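Local coordinates for manganese-containing pseudocatalase (Thermus thermophilus, PDB 2V8T), which probably breaks down hydrogen peroxide to water and oxygen, using two manganese ions bound in each subunit, at residues Ala28-Arg33 / Leu76-Ile81; Leu84-Pro89 / Phe272-Asp277; Phe229-Tyr234 / Pro253-Glu258. All coordinates share one frame; numbering follows the deposited sequence. Where two conformers were deposited one is given.

Contact 1. Residues Ala28-Arg33 / Leu76-Ile81; sequences ALLGGR and LVAATI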
ATOM      1  N   ALA A  28      10.297  -0.304  14.864  1.00  6.34           N
ATOM      2  CA  ALA A  28      11.025  -0.841  13.717  1.00  6.62           C
ATOM      3  C   ALA A  28      11.404  -2.304  13.900  1.00  6.32           C
ATOM      4  O   ALA A  28      11.485  -3.069  12.936  1.00  7.33           O
ATOM      5  CB  ALA A  28      12.314  -0.042  13.455  1.00  7.65           C
ATOM      6  N   LEU A  29      11.682  -2.671  15.146  1.00  6.37           N
ATOM      7  CA  LEU A  29      12.135  -4.003  15.511  1.00  6.66           C
ATOM      8  C   LEU A  29      10.985  -4.993  15.653  1.00  6.81           C
ATOM      9  O   LEU A  29      11.215  -6.185  15.857  1.00  7.71           O
ATOM     10  CB  LEU A  29      12.951  -3.958  16.815  1.00  6.94           C
ATOM     11  CG  LEU A  29      14.054  -2.883  16.832  1.00  7.19           C
ATOM     12  CD1 LEU A  29      14.840  -3.006  18.133  1.00  8.28           C
ATOM     13  CD2 LEU A  29      14.965  -2.982  15.611  1.00  8.55           C
ATOM     14  N   LEU A  30       9.738  -4.492  15.546  1.00  7.20           N
ATOM     15  CA  LEU A  30       8.550  -5.326  15.634  1.00  7.62           C
ATOM     16  C   LEU A  30       7.956  -5.513  14.222  1.00  7.29           C
ATOM     17  O   LEU A  30       7.944  -6.595  13.669  1.00  8.16           O
ATOM     18  CB  LEU A  30       7.546  -4.759  16.616  1.00  7.74           C
ATOM     19  CG  LEU A  30       6.285  -5.593  16.822  1.00  7.97           C
ATOM     20  CD1 LEU A  30       6.598  -7.074  17.144  1.00  9.46           C
ATOM     21  CD2 LEU A  30       5.443  -4.966  17.934  1.00  9.82           C
ATOM     22  N   GLY A  31       7.442  -4.402  13.633  1.00  7.24           N
ATOM     23  CA  GLY A  31       6.692  -4.453  12.391  1.00  7.48           C
ATOM     24  C   GLY A  31       7.376  -3.834  11.192  1.00  7.85           C
ATOM     25  O   GLY A  31       6.735  -3.767  10.135  1.00  8.62           O
ATOM     26  N   GLY A  32       8.617  -3.368  11.310  1.00  7.95           N
ATOM     27  CA  GLY A  32       9.356  -2.926  10.158  1.00  8.44           C
ATOM     28  C   GLY A  32       9.826  -4.052   9.280  1.00  7.76           C
ATOM     29  O   GLY A  32       9.704  -5.228   9.615  1.00  8.08           O
ATOM     30  N   ARG A  33      10.408  -3.680   8.141  1.00  8.03           N
ATOM     31  CA  ARG A  33      10.842  -4.666   7.175  1.00  7.81           C
ATOM     32  C   ARG A  33      11.763  -5.738   7.780  1.00  7.79           C
ATOM     33  O   ARG A  33      11.667  -6.901   7.375  1.00  8.19           O
ATOM     34  CB  ARG A  33      11.596  -3.947   6.043  0.50  8.47           C
ATOM     35  CG  ARG A  33      12.166  -4.888   5.036  0.70 10.17           C
ATOM     36  CD  ARG A  33      12.847  -4.145   3.922  0.70 13.02           C
ATOM     37  NE  ARG A  33      13.474  -5.158   3.024  0.70 16.11           N
ATOM     38  CZ  ARG A  33      14.182  -4.957   1.929  0.50 15.13           C
ATOM     39  NH1 ARG A  33      14.339  -3.777   1.662  0.50 14.19           N
ATOM     40  NH2 ARG A  33      14.755  -5.937   1.237  0.50 18.01           N
ATOM     41  N   LEU A  76       8.311 -10.478  22.960  1.00  6.47           N
ATOM     42  CA  LEU A  76       9.252  -9.705  23.783  1.00  6.48           C
ATOM     43  C   LEU A  76       9.338  -8.235  23.321  1.00  6.35           C
ATOM     44  O   LEU A  76       9.399  -7.321  24.135  1.00  6.63           O
ATOM     45  CB  LEU A  76      10.613 -10.381  23.744  1.00  6.91           C
ATOM     46  CG  LEU A  76      11.682  -9.779  24.666  1.00  7.07           C
ATOM     47  CD1 LEU A  76      11.273 -10.018  26.138  1.00  9.85           C
ATOM     48  CD2 LEU A  76      13.025 -10.404  24.388  1.00  8.30           C
ATOM     49  N   VAL A  77       9.394  -8.035  21.981  1.00  6.46           N
ATOM     50  CA  VAL A  77       9.458  -6.661  21.481  1.00  6.13           C
ATOM     51  C   VAL A  77       8.142  -5.929  21.779  1.00  6.14           C
ATOM     52  O   VAL A  77       8.183  -4.754  22.199  1.00  6.41           O
ATOM     53  CB  VAL A  77       9.826  -6.627  19.988  1.00  6.37           C
ATOM     54  CG1 VAL A  77       9.900  -5.163  19.531  1.00  7.67           C
ATOM     55  CG2 VAL A  77      11.186  -7.302  19.763  1.00  7.18           C
ATOM     56  N   ALA A  78       6.988  -6.588  21.603  1.00  6.21           N
ATOM     57  CA  ALA A  78       5.741  -5.958  21.952  1.00  6.26           C
ATOM     58  C   ALA A  78       5.731  -5.558  23.438  1.00  6.33           C
ATOM     59  O   ALA A  78       5.243  -4.484  23.794  1.00  6.64           O
ATOM     60  CB  ALA A  78       4.568  -6.853  21.612  1.00  6.83           C
ATOM     61  N   ALA A  79       6.233  -6.442  24.312  1.00  6.37           N
ATOM     62  CA  ALA A  79       6.283  -6.136  25.749  1.00  6.62           C
ATOM     63  C   ALA A  79       7.142  -4.922  26.038  1.00  6.56           C
ATOM     64  O   ALA A  79       6.843  -4.139  26.952  1.00  6.86           O
ATOM     65  CB  ALA A  79       6.766  -7.348  26.542  1.00  7.38           C
ATOM     66  N   THR A  80       8.236  -4.765  25.291  1.00  6.32           N
ATOM     67  CA  THR A  80       9.110  -3.629  25.445  1.00  6.54           C
ATOM     68  C   THR A  80       8.382  -2.325  25.064  1.00  6.28           C
ATOM     69  O   THR A  80       8.416  -1.333  25.785  1.00  6.69           O
ATOM     70  CB  THR A  80      10.376  -3.825  24.580  1.00  7.05           C
ATOM     71  OG1 THR A  80      11.048  -5.023  24.976  1.00  8.31           O
ATOM     72  CG2 THR A  80      11.323  -2.673  24.702  1.00  8.43           C
ATOM     73  N   ILE A  81       7.738  -2.347  23.896  1.00  6.34           N
ATOM     74  CA  ILE A  81       6.931  -1.208  23.460  1.00  6.25           C
ATOM     75  C   ILE A  81       5.845  -0.891  24.466  1.00  6.22           C
ATOM     76  O   ILE A  81       5.642   0.275  24.842  1.00  6.56           O
ATOM     77  CB  ILE A  81       6.374  -1.490  22.042  1.00  6.17           C
ATOM     78  CG1 ILE A  81       7.518  -1.514  21.040  1.00  6.82           C
ATOM     79  CG2 ILE A  81       5.293  -0.503  21.676  1.00  7.11           C
ATOM     80  CD1 ILE A  81       7.175  -2.210  19.739  1.00  7.66           C
TER
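Leu30 and Val77 meet in a buried, purely apolar contact near the centre of the chain, where the short, weakly bonded helix 28-31 lies against the long helix 57-85. Their CA atoms, 6.1 Å apart, are the nearest CA pair between the segments. Most of the touching is done by Leu30. Its CB sits on Val77 CG1 at 3.8 Å, and since CG lies anti to the backbone N (chi1 -178°), the branch runs on past the valine to the next turn of the long helix. There Leu30 CD2 meets Ile81 CD1 methyl to methyl at 3.7 Å, the two side chains crossing at a slant, and lies 4.1 Å from Ala78 CA, where a small residue lets the leucine come down onto the helix backbone. Val77 answers with CG1, which also rests on the Leu29-Leu30 peptide, 4.0 Å from Leu29 C. One polar group on helix 57-85 is looked after locally: the buried hydroxyl of Thr80 turns back to Leu76 O, with OG1 to O 3.0 Å, a carbonyl that also accepts the helix bond from Thr80 N. Around this core, Leu29 packs on helices 144-166 and 172-200, while Tyr45 and Phe48 of the third subunit pack on Leu30 and Ala78. Val77 is second shell to the manganese that Glu36 binds: between nearest atoms, its side chain is about 4 Å from that of Glu36 and about 7 Å from a manganese ion. Such apolar packing behind the ligands belongs to the ferritin-like four-helix bundle that houses the dimanganese centre.

Contact 2. Residues Leu84-Pro89 / Phe272-Asp277; sequences LLAKNP and FDAGHD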
ATOM      1  N   LEU A  84       7.162   0.887  27.462  1.00  6.99           N
ATOM      2  CA  LEU A  84       7.457   2.284  27.170  1.00  7.10           C
ATOM      3  C   LEU A  84       6.191   3.133  27.034  1.00  7.28           C
ATOM      4  O   LEU A  84       6.260   4.352  27.230  1.00  8.22           O
ATOM      5  CB  LEU A  84       8.313   2.369  25.900  1.00  7.13           C
ATOM      6  CG  LEU A  84       9.712   1.762  26.046  1.00  7.75           C
ATOM      7  CD1 LEU A  84      10.304   1.500  24.640  1.00  8.63           C
ATOM      8  CD2 LEU A  84      10.619   2.664  26.874  1.00  8.82           C
ATOM      9  N   LEU A  85       5.054   2.529  26.693  1.00  7.26           N
ATOM     10  CA  LEU A  85       3.814   3.259  26.519  1.00  6.97           C
ATOM     11  C   LEU A  85       2.923   3.261  27.762  1.00  7.31           C
ATOM     12  O   LEU A  85       1.934   3.991  27.812  1.00  7.94           O
ATOM     13  CB  LEU A  85       3.019   2.671  25.354  1.00  7.43           C
ATOM     14  CG  LEU A  85       3.661   2.867  23.975  1.00  6.93           C
ATOM     15  CD1 LEU A  85       2.906   2.089  22.936  1.00  7.48           C
ATOM     16  CD2 LEU A  85       3.728   4.347  23.601  1.00  8.40           C
ATOM     17  N   ALA A  86       3.251   2.458  28.775  1.00  8.06           N
ATOM     18  CA  ALA A  86       2.368   2.279  29.944  1.00  8.16           C
ATOM     19  C   ALA A  86       2.440   3.473  30.862  1.00  8.55           C
ATOM     20  O   ALA A  86       3.483   3.849  31.349  1.00 11.55           O
ATOM     21  CB  ALA A  86       2.850   1.043  30.728  1.00 10.18           C
ATOM     22  N   LYS A  87       1.279   4.038  31.203  1.00  8.57           N
ATOM     23  CA  LYS A  87       1.237   5.138  32.145  1.00  9.08           C
ATOM     24  C   LYS A  87       1.469   4.631  33.572  1.00 10.09           C
ATOM     25  O   LYS A  87       2.194   5.258  34.352  1.00 12.12           O
ATOM     26  CB  LYS A  87      -0.121   5.866  32.052  1.00  9.95           C
ATOM     27  CG  LYS A  87      -0.186   7.054  33.032  1.00 10.52           C
ATOM     28  CD  LYS A  87      -1.509   7.754  33.097  1.00 12.45           C
ATOM     29  CE  LYS A  87      -1.526   8.846  34.182  1.00 14.57           C
ATOM     30  NZ  LYS A  87      -2.854   9.342  34.514  1.00 14.99           N
ATOM     31  N   ASN A  88       0.741   3.566  33.933  1.00 10.19           N
ATOM     32  CA  ASN A  88       0.685   3.023  35.286  1.00 11.98           C
ATOM     33  C   ASN A  88       1.023   1.540  35.317  1.00 11.88           C
ATOM     34  O   ASN A  88       0.196   0.730  35.731  1.00 14.40           O
ATOM     35  CB  ASN A  88      -0.719   3.190  35.880  1.00 12.48           C
ATOM     36  CG  ASN A  88      -1.154   4.596  35.898  1.00 13.31           C
ATOM     37  OD1 ASN A  88      -2.251   4.960  35.269  1.00 15.91           O
ATOM     38  ND2 ASN A  88      -0.454   5.421  36.564  1.00 14.44           N
ATOM     39  N   PRO A  89       2.224   1.151  34.860  1.00 11.67           N
ATOM     40  CA  PRO A  89       2.531  -0.285  34.788  1.00 13.61           C
ATOM     41  C   PRO A  89       2.319  -1.047  36.022  1.00 15.65           C
ATOM     42  O   PRO A  89       2.657  -0.568  37.079  1.00 18.45           O
ATOM     43  CB  PRO A  89       3.986  -0.312  34.350  1.00 13.04           C
ATOM     44  CG  PRO A  89       4.511   1.025  34.612  1.00 13.94           C
ATOM     45  CD  PRO A  89       3.377   1.971  34.471  1.00 11.70           C
ATOM     46  N   PHE A 272       4.361  -8.939  30.897  1.00  7.44           N
ATOM     47  CA  PHE A 272       4.171  -7.550  31.275  1.00  7.46           C
ATOM     48  C   PHE A 272       2.700  -7.175  31.209  1.00  7.61           C
ATOM     49  O   PHE A 272       2.016  -7.539  30.249  1.00  8.72           O
ATOM     50  CB  PHE A 272       4.979  -6.654  30.332  1.00  7.73           C
ATOM     51  CG  PHE A 272       4.766  -5.181  30.605  1.00  8.01           C
ATOM     52  CD1 PHE A 272       5.249  -4.611  31.753  1.00  8.63           C
ATOM     53  CD2 PHE A 272       4.029  -4.418  29.723  1.00  8.57           C
ATOM     54  CE1 PHE A 272       4.972  -3.268  32.036  1.00  9.17           C
ATOM     55  CE2 PHE A 272       3.776  -3.089  30.012  1.00  9.60           C
ATOM     56  CZ  PHE A 272       4.235  -2.531  31.162  1.00  9.55           C
ATOM     57  N   ASP A 273       2.248  -6.422  32.195  1.00  7.97           N
ATOM     58  CA  ASP A 273       0.881  -5.895  32.231  1.00  8.49           C
ATOM     59  C   ASP A 273       0.982  -4.385  32.443  1.00  8.28           C
ATOM     60  O   ASP A 273       1.431  -3.906  33.495  1.00  9.61           O
ATOM     61  CB  ASP A 273       0.108  -6.579  33.355  1.00  8.99           C
ATOM     62  CG  ASP A 273      -1.350  -6.156  33.463  1.00  9.38           C
ATOM     63  OD1 ASP A 273      -1.779  -5.166  32.882  1.00 12.14           O
ATOM     64  OD2 ASP A 273      -2.085  -6.897  34.183  1.00 11.99           O
ATOM     65  N   ALA A 274       0.524  -3.624  31.450  1.00  8.62           N
ATOM     66  CA  ALA A 274       0.621  -2.168  31.482  1.00  8.87           C
ATOM     67  C   ALA A 274      -0.306  -1.496  32.466  1.00  9.35           C
ATOM     68  O   ALA A 274      -0.128  -0.282  32.670  1.00 10.29           O
ATOM     69  CB  ALA A 274       0.349  -1.600  30.075  1.00  9.96           C
ATOM     70  N   GLY A 275      -1.245  -2.223  33.060  1.00  9.81           N
ATOM     71  CA  GLY A 275      -2.109  -1.617  34.037  1.00  9.84           C
ATOM     72  C   GLY A 275      -3.196  -0.776  33.433  1.00  8.82           C
ATOM     73  O   GLY A 275      -3.458  -0.795  32.223  1.00  9.38           O
ATOM     74  N   HIS A 276      -3.868   0.009  34.268  1.00  8.27           N
ATOM     75  CA  HIS A 276      -4.986   0.836  33.821  1.00  8.06           C
ATOM     76  C   HIS A 276      -4.478   2.146  33.240  1.00  8.12           C
ATOM     77  O   HIS A 276      -3.650   2.814  33.840  1.00  9.59           O
ATOM     78  CB  HIS A 276      -5.887   1.097  35.022  1.00  8.54           C
ATOM     79  CG  HIS A 276      -7.129   1.861  34.740  1.00  8.11           C
ATOM     80  ND1 HIS A 276      -7.694   2.648  35.736  1.00  9.13           N
ATOM     81  CD2 HIS A 276      -7.909   1.957  33.623  1.00  8.27           C
ATOM     82  CE1 HIS A 276      -8.777   3.178  35.201  1.00  8.95           C
ATOM     83  NE2 HIS A 276      -8.934   2.800  33.928  1.00  8.79           N
ATOM     84  N   ASP A 277      -5.035   2.545  32.100  1.00  7.86           N
ATOM     85  CA  ASP A 277      -4.867   3.882  31.539  1.00  8.00           C
ATOM     86  C   ASP A 277      -6.264   4.401  31.223  1.00  7.61           C
ATOM     87  O   ASP A 277      -6.872   4.052  30.200  1.00  8.62           O
ATOM     88  CB  ASP A 277      -3.944   3.860  30.306  1.00  8.40           C
ATOM     89  CG  ASP A 277      -3.617   5.232  29.746  1.00  8.93           C
ATOM     90  OD1 ASP A 277      -4.473   6.148  29.914  1.00 10.87           O
ATOM     91  OD2 ASP A 277      -2.548   5.357  29.090  1.00  9.62           O
TER
HETATM   92  O   HOH W   1      -0.626   3.515  29.132  1.00  8.96           O
HETATM   93  O   HOH W   2      -1.186   2.181  32.421  1.00  9.92           O
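Ala86 and Phe272 start the packing: Ala86 CB lies in the plane of the phenyl ring, at its edge, 3.9 Å from Phe272 CZ. The same methyl touches Ala274 CB at 3.7 Å, so one small group meets both partners. Pro89 comes to the ring edge as well, its CB 3.9 Å from Phe272 CE1. The phenyl can reach both because its CG stands anti to the backbone N (chi1 176°). Pro89 CA, in the same pyrrolidine ring as that CB, makes a C-H...O contact of 3.4 Å with Ala274 O. At Gly275 the backbone passes so close to Asn88 O that a CB would collide with it, and phi there is positive.

Two waters bridge the segments, one of them backbone to backbone. The first accepts from Lys87 N and donates both to Leu85 O, in the last turn of helix 57-85, and to Asp277 OD2, 2.7 Å from the water. The other accepts from Asn88 N at 2.8 Å and donates to Ala274 O at 2.7 Å, with a weaker bond to His276 O.

The next layer fixes the pieces in place. Asp273 OD1 takes the N-H of Gly275 at 3.0 Å from above the carboxylate plane, forming an Asx turn, and the carboxylate also receives N-H groups of Gly52 and Lys53 from the third subunit. Lys87 CB passes Asp277, but the extended chain leads its NZ to a salt bridge with Glu94, while the His276 imidazole bonds to Glu94 N and Phe285 O. The whole is a loop, shaped by that Asx turn, packed and water-bridged against the C-terminal end of a bundle helix at a subunit interface.

Contact 3. Residues Phe229-Tyr234 / Pro253-Glu258; sequences FHRNLY and PEDGTE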
ATOM      1  N   PHE A 229      24.630 -17.501  26.465  1.00  8.13           N
ATOM      2  CA  PHE A 229      23.444 -17.578  25.624  1.00  8.32           C
ATOM      3  C   PHE A 229      23.763 -17.610  24.124  1.00  8.09           C
ATOM      4  O   PHE A 229      22.924 -18.066  23.334  1.00  9.54           O
ATOM      5  CB  PHE A 229      22.461 -16.487  25.953  1.00  8.82           C
ATOM      6  CG  PHE A 229      21.828 -16.612  27.342  1.00  9.14           C
ATOM      7  CD1 PHE A 229      21.937 -17.721  28.144  1.00 10.32           C
ATOM      8  CD2 PHE A 229      21.135 -15.563  27.883  1.00 11.23           C
ATOM      9  CE1 PHE A 229      21.287 -17.791  29.370  1.00 10.69           C
ATOM     10  CE2 PHE A 229      20.514 -15.640  29.106  1.00 12.08           C
ATOM     11  CZ  PHE A 229      20.548 -16.738  29.837  1.00 11.62           C
ATOM     12  N   HIS A 230      24.948 -17.157  23.708  1.00  7.85           N
ATOM     13  CA  HIS A 230      25.362 -17.282  22.319  1.00  8.07           C
ATOM     14  C   HIS A 230      25.630 -18.729  21.920  1.00  8.29           C
ATOM     15  O   HIS A 230      25.757 -19.015  20.716  1.00  9.02           O
ATOM     16  CB  HIS A 230      26.624 -16.452  22.048  1.00  8.73           C
ATOM     17  CG  HIS A 230      27.773 -16.843  22.919  1.00  8.55           C
ATOM     18  ND1 HIS A 230      27.697 -16.695  24.292  1.00  9.11           N
ATOM     19  CD2 HIS A 230      28.979 -17.366  22.592  1.00  9.00           C
ATOM     20  CE1 HIS A 230      28.857 -17.120  24.760  1.00  9.24           C
ATOM     21  NE2 HIS A 230      29.658 -17.539  23.774  1.00 10.04           N
ATOM     22  N   ARG A 231      25.760 -19.635  22.857  1.00  8.19           N
ATOM     23  CA  ARG A 231      26.005 -21.033  22.521  1.00  8.73           C
ATOM     24  C   ARG A 231      24.703 -21.781  22.281  1.00  8.31           C
ATOM     25  O   ARG A 231      24.758 -22.883  21.740  1.00  9.41           O
ATOM     26  CB  ARG A 231      26.760 -21.732  23.669  0.60  8.99           C
ATOM     27  CG  ARG A 231      28.088 -21.077  23.954  0.60  9.29           C
ATOM     28  CD  ARG A 231      28.897 -21.802  24.957  0.60 11.55           C
ATOM     29  NE  ARG A 231      30.158 -21.089  25.157  0.60 11.54           N
ATOM     30  CZ  ARG A 231      30.369 -20.315  26.213  0.60 12.03           C
ATOM     31  NH1 ARG A 231      29.504 -20.344  27.263  0.60 14.48           N
ATOM     32  NH2 ARG A 231      31.457 -19.516  26.269  0.60 14.14           N
ATOM     33  N   ASN A 232      23.574 -21.249  22.750  1.00  8.33           N
ATOM     34  CA  ASN A 232      22.395 -22.075  22.945  1.00  8.14           C
ATOM     35  C   ASN A 232      21.415 -21.981  21.807  1.00  7.72           C
ATOM     36  O   ASN A 232      20.909 -20.894  21.472  1.00  9.18           O
ATOM     37  CB  ASN A 232      21.669 -21.603  24.218  1.00  8.91           C
ATOM     38  CG  ASN A 232      22.482 -21.811  25.467  1.00  9.58           C
ATOM     39  OD1 ASN A 232      23.474 -22.545  25.457  1.00 10.99           O
ATOM     40  ND2 ASN A 232      22.056 -21.147  26.546  1.00 10.76           N
ATOM     41  N   LEU A 233      21.064 -23.124  21.236  1.00  7.61           N
ATOM     42  CA  LEU A 233      19.910 -23.239  20.340  1.00  7.61           C
ATOM     43  C   LEU A 233      18.901 -24.060  21.107  1.00  7.48           C
ATOM     44  O   LEU A 233      19.102 -25.272  21.339  1.00  8.86           O
ATOM     45  CB  LEU A 233      20.278 -23.875  19.003  1.00  8.19           C
ATOM     46  CG  LEU A 233      19.192 -23.808  17.942  1.00  8.37           C
ATOM     47  CD1 LEU A 233      18.950 -22.358  17.468  1.00 10.30           C
ATOM     48  CD2 LEU A 233      19.564 -24.677  16.755  1.00 10.45           C
ATOM     49  N   TYR A 234      17.843 -23.429  21.611  1.00  7.60           N
ATOM     50  CA  TYR A 234      16.801 -24.101  22.378  1.00  7.55           C
ATOM     51  C   TYR A 234      15.875 -24.841  21.425  1.00  7.50           C
ATOM     52  O   TYR A 234      15.449 -24.273  20.404  1.00  8.22           O
ATOM     53  CB  TYR A 234      15.993 -23.102  23.177  1.00  7.97           C
ATOM     54  CG  TYR A 234      16.800 -22.262  24.134  1.00  8.05           C
ATOM     55  CD1 TYR A 234      17.302 -21.010  23.760  1.00  9.38           C
ATOM     56  CD2 TYR A 234      17.109 -22.703  25.401  1.00  8.55           C
ATOM     57  CE1 TYR A 234      18.083 -20.263  24.605  1.00 10.32           C
ATOM     58  CE2 TYR A 234      17.880 -21.982  26.263  1.00  9.53           C
ATOM     59  CZ  TYR A 234      18.417 -20.761  25.878  1.00 10.18           C
ATOM     60  OH  TYR A 234      19.214 -20.008  26.709  1.00 12.17           O
ATOM     61  N   PRO A 253      30.788 -18.305  16.333  1.00  9.93           N
ATOM     62  CA  PRO A 253      31.517 -17.141  15.772  1.00 11.66           C
ATOM     63  C   PRO A 253      31.938 -16.132  16.835  1.00 12.42           C
ATOM     64  O   PRO A 253      32.897 -15.379  16.613  1.00 16.13           O
ATOM     65  CB  PRO A 253      30.499 -16.557  14.773  1.00 12.60           C
ATOM     66  CG  PRO A 253      29.618 -17.714  14.435  1.00 13.06           C
ATOM     67  CD  PRO A 253      29.462 -18.487  15.693  1.00 10.21           C
ATOM     68  N   GLU A 254      31.265 -16.060  17.971  1.00 11.84           N
ATOM     69  CA  GLU A 254      31.571 -15.025  18.945  1.00 12.79           C
ATOM     70  C   GLU A 254      32.914 -15.270  19.632  1.00 12.56           C
ATOM     71  O   GLU A 254      33.668 -14.342  19.857  1.00 15.27           O
ATOM     72  CB  GLU A 254      30.522 -14.980  20.080  0.80 13.68           C
ATOM     73  CG  GLU A 254      29.079 -14.780  19.733  0.80 13.68           C
ATOM     74  CD  GLU A 254      28.811 -13.581  18.977  0.80 16.78           C
ATOM     75  OE1 GLU A 254      29.413 -12.509  19.224  0.80 15.52           O
ATOM     76  OE2 GLU A 254      27.887 -13.700  18.118  0.80 26.17           O
ATOM     77  N   ASP A 255      33.192 -16.500  19.985  1.00 12.74           N
ATOM     78  CA  ASP A 255      34.330 -16.796  20.855  1.00 12.71           C
ATOM     79  C   ASP A 255      34.996 -18.109  20.578  1.00 12.17           C
ATOM     80  O   ASP A 255      35.903 -18.493  21.316  1.00 13.37           O
ATOM     81  CB  ASP A 255      33.933 -16.724  22.339  1.00 13.24           C
ATOM     82  CG  ASP A 255      32.927 -17.756  22.737  1.00 12.47           C
ATOM     83  OD1 ASP A 255      32.563 -18.627  21.914  1.00 12.25           O
ATOM     84  OD2 ASP A 255      32.499 -17.716  23.944  1.00 14.71           O
ATOM     85  N   GLY A 256      34.602 -18.852  19.542  1.00 11.69           N
ATOM     86  CA  GLY A 256      35.235 -20.101  19.199  1.00 12.13           C
ATOM     87  C   GLY A 256      34.857 -21.299  20.038  1.00 12.35           C
ATOM     88  O   GLY A 256      35.334 -22.396  19.757  1.00 14.64           O
ATOM     89  N   THR A 257      33.991 -21.120  21.027  1.00 11.40           N
ATOM     90  CA  THR A 257      33.608 -22.206  21.923  1.00 11.87           C
ATOM     91  C   THR A 257      32.537 -23.091  21.271  1.00 10.76           C
ATOM     92  O   THR A 257      31.863 -22.709  20.332  1.00 11.31           O
ATOM     93  CB  THR A 257      33.137 -21.674  23.284  1.00 13.61           C
ATOM     94  OG1 THR A 257      31.946 -20.934  23.117  1.00 12.52           O
ATOM     95  CG2 THR A 257      34.242 -20.840  23.979  1.00 14.94           C
ATOM     96  N   GLU A 258      32.384 -24.292  21.809  1.00 11.58           N
ATOM     97  CA  GLU A 258      31.465 -25.284  21.222  1.00 10.89           C
ATOM     98  C   GLU A 258      30.031 -24.878  21.525  1.00 10.35           C
ATOM     99  O   GLU A 258      29.666 -24.606  22.657  1.00 11.67           O
ATOM    100  CB  GLU A 258      31.734 -26.678  21.757  1.00 12.39           C
ATOM    101  CG  GLU A 258      30.817 -27.771  21.214  1.00 14.40           C
ATOM    102  CD  GLU A 258      30.949 -28.159  19.779  0.70 19.96           C
ATOM    103  OE1 GLU A 258      29.860 -28.604  19.181  0.70 23.04           O
ATOM    104  OE2 GLU A 258      32.072 -28.015  19.233  0.70 23.14           O
TER
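His230 and Arg231 sit in a helical-phi/psi turn just ahead of strand 232-235 and face the 253-258 loop, with CA atoms 7.4 Å from that of Glu254 (His230) and 7.0 Å from that of Glu258 (Arg231), so side chains make the contact. The loop is shaped by an Asx turn: Asp255 OD1 accepts the N-H of Thr257 at 3.0 Å and, from the same face of the carboxylate, the Thr257 hydroxyl, OG1 to OD1 2.7 Å. OD2, the other oxygen, faces His230 and Arg231. His230 NE2 donates to Asp255 OD2 at 2.9 Å in a moderately bent bond (152°) that meets the carboxylate from well above its plane. The imidazole gets there because its CG is tucked between the backbone N and carbonyl carbon (chi1 58°). Glu254 CG packs against His230 CB at 3.8 Å, the side chains passing obliquely. In one of its two conformers, Arg231 NH2 adds a salt bridge to Asp255 OD2 at 3.1 Å, though its hydrogen bond is weak (127°), and His230 NE2 lies over one face of the guanidinium, toward its rim. With a leucine in place of His230, Asp255 OD2 would probably keep just that weak arginine bond across the contact, and the carboxylate would be less firmly held. Parallel pairing of strands 232-235 and 260-263 carries on from here. In that arginine conformer NH1 forms a salt bridge with a sulfate ion, probably from the crystallisation liquor, and Thr257 OG1, besides donating to Asp255 OD1, accepts from Arg231 NE at 2.7 Å almost exactly in the guanidinium plane.

Contacts 1 and 2 both draw on helix 57-85, one in its C-terminal third and the other where the helix ends; their centres are 16 Å apart and they touch where Ala79 O packs on the Phe272 ring. Both also meet the third subunit, so this part of the fold links the bundle interior to the hexamer. Contact 3 lies on the other side of the chain's centre from contact 2, 35 Å away between centres, and 25 Å from contact 1. Along the chain, contact 1 closes before contact 2 opens, and contact 3 falls wholly within the long span between 84-89 and 272-277. Contacts 1 and 2 thus form one continuous region along helix 57-85, and contact 3 stands apart at the surface.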